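Local coordinates for fucolectin-related protein (Streptococcus pneumoniae, PDB 2WMF) that probably hydrolyses host blood-group carbohydrate antigens, as the catalytic module of a pneumococcal family 98 glycoside hydrolase, at residues Trp179-Glu183 against Lys184-Glu188; Asp223-Val226 against Ser227-Leu231. One frame throughout, in Å; residues are numbered along the deposited sequence.

Overall arrangement
Both contacts lie in the parallel eight-stranded beta/alpha barrel of the chain and follow one another without overlap. Contact 1 comes first, where strand 176-180 runs out at its C-terminal end and the chain turns through a short connection into helix 184-192. The chain then passes through helix 194-203 and strand 207-212 before it enters helix 219-231, which carries contact 2 within its own turns. Neither encloses the other, yet their centres are only about 11 Å apart and they touch: V226 CG2 packs 3.4 Å from W187 NE1, and I225 reaches K184 and W187. Together they tie the end of a barrel strand to two helices of the surrounding layer.

Contact 1. Residues Trp179-Glu183 against Lys184-Glu188; sequences WHDHE and KWFWE
W179 carries CG anti to the backbone N (chi1 -167°), whereas W187 has CG anti to its carbonyl carbon; these choices bring together two indoles, one from a strand end and one from a helix start. The site is the C-terminal end of strand 176-180 in the (beta/alpha)8 barrel, where the chain turns into helix 184-192 with E183 at the N-cap position. The indole of W187 presents its edge to the face of W179 in an edge-to-face pair, planes 59° apart, and W187 CH2 stands 3.8 Å from W179 CG. A large flat indole suits both places, since each couples an apolar surface to one N-H that needs an acceptor in this buried setting. W187 NE1 gives a weak bond to D181 O at 3.1 Å. W179 NE1 donates to D181 OD2 at 2.8 Å, in the plane of its ring and on the anti lone pair of the oxygen, while the other oxygen, OD1, accepts from the backbone N of N151, so both carboxylate oxygens are held. F186 crosses D181 at about a right angle, its CZ 3.2 Å from OD2. At the helix start E183 O accepts from W187 N at 3.2 Å, almost straight, which closes the first turn of the helix. K184 NZ forms salt bridges with E361 and D218. The extended side chain of E183 runs beside W185, and OE1 meets W185 NE1 at 2.9 Å, in the indole plane but 34° out of the carboxylate plane.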
loop_
_atom_site.group_PDB
_atom_site.type_symbol
_atom_site.label_atom_id
_atom_site.label_comp_id
_atom_site.label_asym_id
_atom_site.label_seq_id
_atom_site.Cartn_x
_atom_site.Cartn_y
_atom_site.Cartn_z
ATOM N N TRP A 179 11.970 -5.725 -3.300
ATOM C CA TRP A 179 11.643 -5.853 -4.733
ATOM C C TRP A 179 10.176 -5.461 -5.003
ATOM O O TRP A 179 9.283 -6.181 -4.597
ATOM C CB TRP A 179 11.897 -7.298 -5.227
ATOM C CG TRP A 179 11.890 -7.467 -6.726
ATOM C CD1 TRP A 179 11.320 -6.633 -7.660
ATOM C CD2 TRP A 179 12.465 -8.550 -7.458
ATOM N NE1 TRP A 179 11.500 -7.139 -8.915
ATOM C CE2 TRP A 179 12.189 -8.322 -8.826
ATOM C CE3 TRP A 179 13.180 -9.707 -7.091
ATOM C CZ2 TRP A 179 12.640 -9.191 -9.827
ATOM C CZ3 TRP A 179 13.613 -10.566 -8.059
ATOM C CH2 TRP A 179 13.337 -10.313 -9.424
ATOM N N HIS A 180 9.953 -4.317 -5.655
ATOM C CA HIS A 180 8.605 -3.869 -6.039
ATOM C C HIS A 180 8.367 -4.238 -7.498
ATOM O O HIS A 180 9.114 -3.826 -8.411
ATOM C CB HIS A 180 8.469 -2.339 -5.924
ATOM C CG HIS A 180 8.428 -1.806 -4.523
ATOM N ND1 HIS A 180 7.319 -1.912 -3.706
ATOM C CD2 HIS A 180 9.340 -1.082 -3.829
ATOM C CE1 HIS A 180 7.564 -1.301 -2.555
ATOM N NE2 HIS A 180 8.775 -0.777 -2.603
ATOM N N ASP A 181 7.299 -4.996 -7.750
ATOM C CA ASP A 181 6.956 -5.394 -9.130
ATOM C C ASP A 181 5.536 -5.936 -9.155
ATOM O O ASP A 181 4.849 -5.948 -8.123
ATOM C CB ASP A 181 8.005 -6.378 -9.712
ATOM C CG ASP A 181 8.727 -5.826 -10.907
ATOM O OD1 ASP A 181 8.071 -5.101 -11.693
ATOM O OD2 ASP A 181 9.964 -6.085 -11.028
ATOM N N HIS A 182 5.069 -6.310 -10.334
ATOM C CA HIS A 182 3.641 -6.509 -10.536
ATOM C C HIS A 182 3.368 -7.509 -11.648
ATOM O O HIS A 182 4.224 -7.722 -12.520
ATOM C CB HIS A 182 2.975 -5.169 -10.858
ATOM C CG HIS A 182 1.618 -5.042 -10.280
ATOM N ND1 HIS A 182 0.451 -5.053 -11.009
ATOM C CD2 HIS A 182 1.250 -4.973 -8.982
ATOM C CE1 HIS A 182 -0.575 -4.941 -10.185
ATOM N NE2 HIS A 182 -0.116 -4.910 -8.948
ATOM N N GLU A 183 2.147 -8.045 -11.606
ATOM C CA GLU A 183 1.521 -8.934 -12.576
ATOM C C GLU A 183 1.732 -10.383 -12.258
ATOM O O GLU A 183 2.801 -10.775 -11.804
ATOM C CB GLU A 183 1.906 -8.553 -14.025
ATOM C CG GLU A 183 1.516 -7.068 -14.367
ATOM C CD GLU A 183 1.751 -6.675 -15.830
ATOM O OE1 GLU A 183 1.726 -7.560 -16.708
ATOM O OE2 GLU A 183 1.892 -5.474 -16.090
ATOM N N LYS A 184 0.720 -11.186 -12.541
ATOM C CA LYS A 184 0.731 -12.599 -12.177
ATOM C C LYS A 184 1.853 -13.352 -12.910
ATOM O O LYS A 184 2.653 -14.045 -12.291
ATOM C CB LYS A 184 -0.607 -13.261 -12.503
ATOM C CG LYS A 184 -1.840 -12.671 -11.755
ATOM C CD LYS A 184 -3.149 -12.940 -12.501
ATOM C CE LYS A 184 -4.317 -12.109 -12.013
ATOM N NZ LYS A 184 -5.409 -11.889 -13.053
ATOM N N TRP A 185 1.888 -13.255 -14.243
ATOM C CA TRP A 185 2.906 -13.993 -15.040
ATOM C C TRP A 185 4.319 -13.598 -14.573
ATOM O O TRP A 185 5.222 -14.437 -14.543
ATOM C CB TRP A 185 2.708 -13.707 -16.549
ATOM C CG TRP A 185 3.115 -12.327 -16.902
ATOM C CD1 TRP A 185 2.342 -11.177 -16.820
ATOM C CD2 TRP A 185 4.422 -11.896 -17.290
ATOM N NE1 TRP A 185 3.119 -10.068 -17.124
ATOM C CE2 TRP A 185 4.388 -10.484 -17.422
ATOM C CE3 TRP A 185 5.637 -12.563 -17.545
ATOM C CZ2 TRP A 185 5.499 -9.758 -17.807
ATOM C CZ3 TRP A 185 6.756 -11.809 -17.907
ATOM C CH2 TRP A 185 6.679 -10.437 -17.999
ATOM N N PHE A 186 4.501 -12.327 -14.204
ATOM C CA PHE A 186 5.801 -11.787 -13.860
ATOM C C PHE A 186 6.307 -12.451 -12.568
ATOM O O PHE A 186 7.405 -12.998 -12.498
ATOM C CB PHE A 186 5.759 -10.248 -13.723
ATOM C CG PHE A 186 7.094 -9.668 -13.372
ATOM C CD1 PHE A 186 7.993 -9.312 -14.354
ATOM C CD2 PHE A 186 7.482 -9.569 -12.043
ATOM C CE1 PHE A 186 9.262 -8.849 -14.061
ATOM C CE2 PHE A 186 8.779 -9.094 -11.713
ATOM C CZ PHE A 186 9.681 -8.757 -12.741
ATOM N N TRP A 187 5.505 -12.366 -11.519
ATOM C CA TRP A 187 5.907 -12.959 -10.257
ATOM C C TRP A 187 6.023 -14.483 -10.369
ATOM O O TRP A 187 6.900 -15.103 -9.698
ATOM C CB TRP A 187 4.966 -12.529 -9.107
ATOM C CG TRP A 187 5.247 -11.163 -8.607
ATOM C CD1 TRP A 187 4.402 -10.102 -8.607
ATOM C CD2 TRP A 187 6.450 -10.702 -7.962
ATOM N NE1 TRP A 187 5.002 -9.004 -8.041
ATOM C CE2 TRP A 187 6.268 -9.340 -7.652
ATOM C CE3 TRP A 187 7.675 -11.302 -7.645
ATOM C CZ2 TRP A 187 7.255 -8.564 -7.007
ATOM C CZ3 TRP A 187 8.673 -10.526 -7.058
ATOM C CH2 TRP A 187 8.452 -9.176 -6.725
ATOM N N GLU A 188 5.171 -15.107 -11.168
ATOM C CA GLU A 188 5.306 -16.553 -11.413
ATOM C C GLU A 188 6.708 -16.840 -12.001
ATOM O O GLU A 188 7.418 -17.790 -11.618
ATOM C CB GLU A 188 4.195 -17.051 -12.344
ATOM C CG GLU A 188 2.865 -17.168 -11.704
ATOM C CD GLU A 188 1.701 -17.349 -12.667
ATOM O OE1 GLU A 188 1.926 -17.513 -13.915
ATOM O OE2 GLU A 188 0.556 -17.383 -12.154
#

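Contact 2. Residues Asp223-Val226 against Ser227-Leu231; sequences DSIV and SGFWL
I225 O lies 3.4 Å above one face of the F229 ring, displaced toward its rim, and I225 CG2 sits over the same face in a CH-pi contact, 4.0 Å from the centroid. The two side chains run side by side along one flank of helix 219-231, and the branched isoleucine suits its place because CG2 faces the phenyl ring, 3.6 Å from CZ. On another flank S227 carries OG between its backbone N and carbonyl carbon (chi1 76°), which turns the hydroxyl back to donate to D223 O at 2.9 Å. S227 N reaches D223 O at 3.0 Å from the opposite face of the carbonyl plane, so a small hydroxyl side chain finds a partner inside its own buried helix. G228, whose N donates to S224 O, adds no side-chain bulk to that turn. D223 OD2 is hydrogen-bonded to Y366 OH, and S224 OG to L374 O and Y353 OH. In the beta-alpha-beta unit 207-212, 219-231, 237-243, V226 and S227 lean on W238 of the following strand, F229 meets M191 of helix 184-192, and W230 and L231 pack on helix 328-334.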
loop_
_atom_site.group_PDB
_atom_site.type_symbol
_atom_site.label_atom_id
_atom_site.label_comp_id
_atom_site.label_asym_id
_atom_site.label_seq_id
_atom_site.Cartn_x
_atom_site.Cartn_y
_atom_site.Cartn_z
ATOM N N ASP A 223 -1.662 -9.291 -5.380
ATOM C CA ASP A 223 -1.806 -9.376 -3.919
ATOM C C ASP A 223 -1.787 -10.836 -3.455
ATOM O O ASP A 223 -1.187 -11.155 -2.406
ATOM C CB ASP A 223 -3.068 -8.717 -3.443
ATOM C CG ASP A 223 -2.978 -7.186 -3.348
ATOM O OD1 ASP A 223 -1.892 -6.624 -3.483
ATOM O OD2 ASP A 223 -4.035 -6.550 -3.069
ATOM N N SER A 224 -2.480 -11.712 -4.170
ATOM C CA SER A 224 -2.596 -13.131 -3.784
ATOM C C SER A 224 -1.233 -13.828 -3.852
ATOM O O SER A 224 -0.854 -14.645 -2.966
ATOM C CB SER A 224 -3.611 -13.875 -4.659
ATOM O OG SER A 224 -4.935 -13.465 -4.362
ATOM N N ILE A 225 -0.505 -13.592 -4.934
ATOM C CA ILE A 225 0.773 -14.260 -5.172
ATOM C C ILE A 225 1.852 -13.717 -4.238
ATOM O O ILE A 225 2.642 -14.473 -3.664
ATOM C CB ILE A 225 1.224 -14.074 -6.660
ATOM C CG1 ILE A 225 0.322 -14.855 -7.587
ATOM C CG2 ILE A 225 2.675 -14.505 -6.867
ATOM C CD1 ILE A 225 0.577 -14.526 -9.093
ATOM N N VAL A 226 1.919 -12.399 -4.118
ATOM C CA VAL A 226 2.972 -11.778 -3.298
ATOM C C VAL A 226 2.753 -12.130 -1.815
ATOM O O VAL A 226 3.705 -12.539 -1.118
ATOM C CB VAL A 226 3.148 -10.288 -3.582
ATOM C CG1 VAL A 226 4.107 -9.608 -2.555
ATOM C CG2 VAL A 226 3.609 -10.058 -5.082
ATOM N N SER A 227 1.533 -11.967 -1.318
ATOM C CA SER A 227 1.270 -12.369 0.060
ATOM C C SER A 227 1.438 -13.911 0.183
ATOM O O SER A 227 1.917 -14.434 1.215
ATOM C CB SER A 227 -0.090 -11.873 0.553
ATOM O OG SER A 227 -1.178 -12.599 0.053
ATOM N N GLY A 228 1.149 -14.651 -0.869
ATOM C CA GLY A 228 1.367 -16.108 -0.893
ATOM C C GLY A 228 2.846 -16.478 -0.708
ATOM O O GLY A 228 3.166 -17.463 -0.021
ATOM N N PHE A 229 3.755 -15.693 -1.284
ATOM C CA PHE A 229 5.224 -15.906 -1.075
ATOM C C PHE A 229 5.595 -15.792 0.412
ATOM O O PHE A 229 6.374 -16.582 0.939
ATOM C CB PHE A 229 6.050 -14.878 -1.854
ATOM C CG PHE A 229 6.027 -15.022 -3.377
ATOM C CD1 PHE A 229 5.953 -16.246 -4.008
ATOM C CD2 PHE A 229 6.156 -13.886 -4.148
ATOM C CE1 PHE A 229 6.014 -16.315 -5.388
ATOM C CE2 PHE A 229 6.207 -13.948 -5.501
ATOM C CZ PHE A 229 6.118 -15.137 -6.137
ATOM N N TRP A 230 5.025 -14.807 1.076
ATOM C CA TRP A 230 5.243 -14.556 2.508
ATOM C C TRP A 230 4.698 -15.757 3.289
ATOM O O TRP A 230 5.376 -16.302 4.148
ATOM C CB TRP A 230 4.524 -13.264 2.899
ATOM C CG TRP A 230 4.463 -12.969 4.357
ATOM C CD1 TRP A 230 5.529 -12.784 5.218
ATOM C CD2 TRP A 230 3.276 -12.828 5.140
ATOM N NE1 TRP A 230 5.042 -12.542 6.502
ATOM C CE2 TRP A 230 3.666 -12.530 6.450
ATOM C CE3 TRP A 230 1.901 -12.860 4.830
ATOM C CZ2 TRP A 230 2.730 -12.293 7.458
ATOM C CZ3 TRP A 230 0.986 -12.646 5.839
ATOM C CH2 TRP A 230 1.401 -12.351 7.126
ATOM N N LEU A 231 3.466 -16.174 2.978
ATOM C CA LEU A 231 2.833 -17.308 3.681
ATOM C C LEU A 231 3.610 -18.613 3.449
ATOM O O LEU A 231 3.566 -19.538 4.281
ATOM C CB LEU A 231 1.385 -17.456 3.219
ATOM C CG LEU A 231 0.450 -16.358 3.715
ATOM C CD1 LEU A 231 -0.947 -16.269 3.000
ATOM C CD2 LEU A 231 0.263 -16.468 5.247
#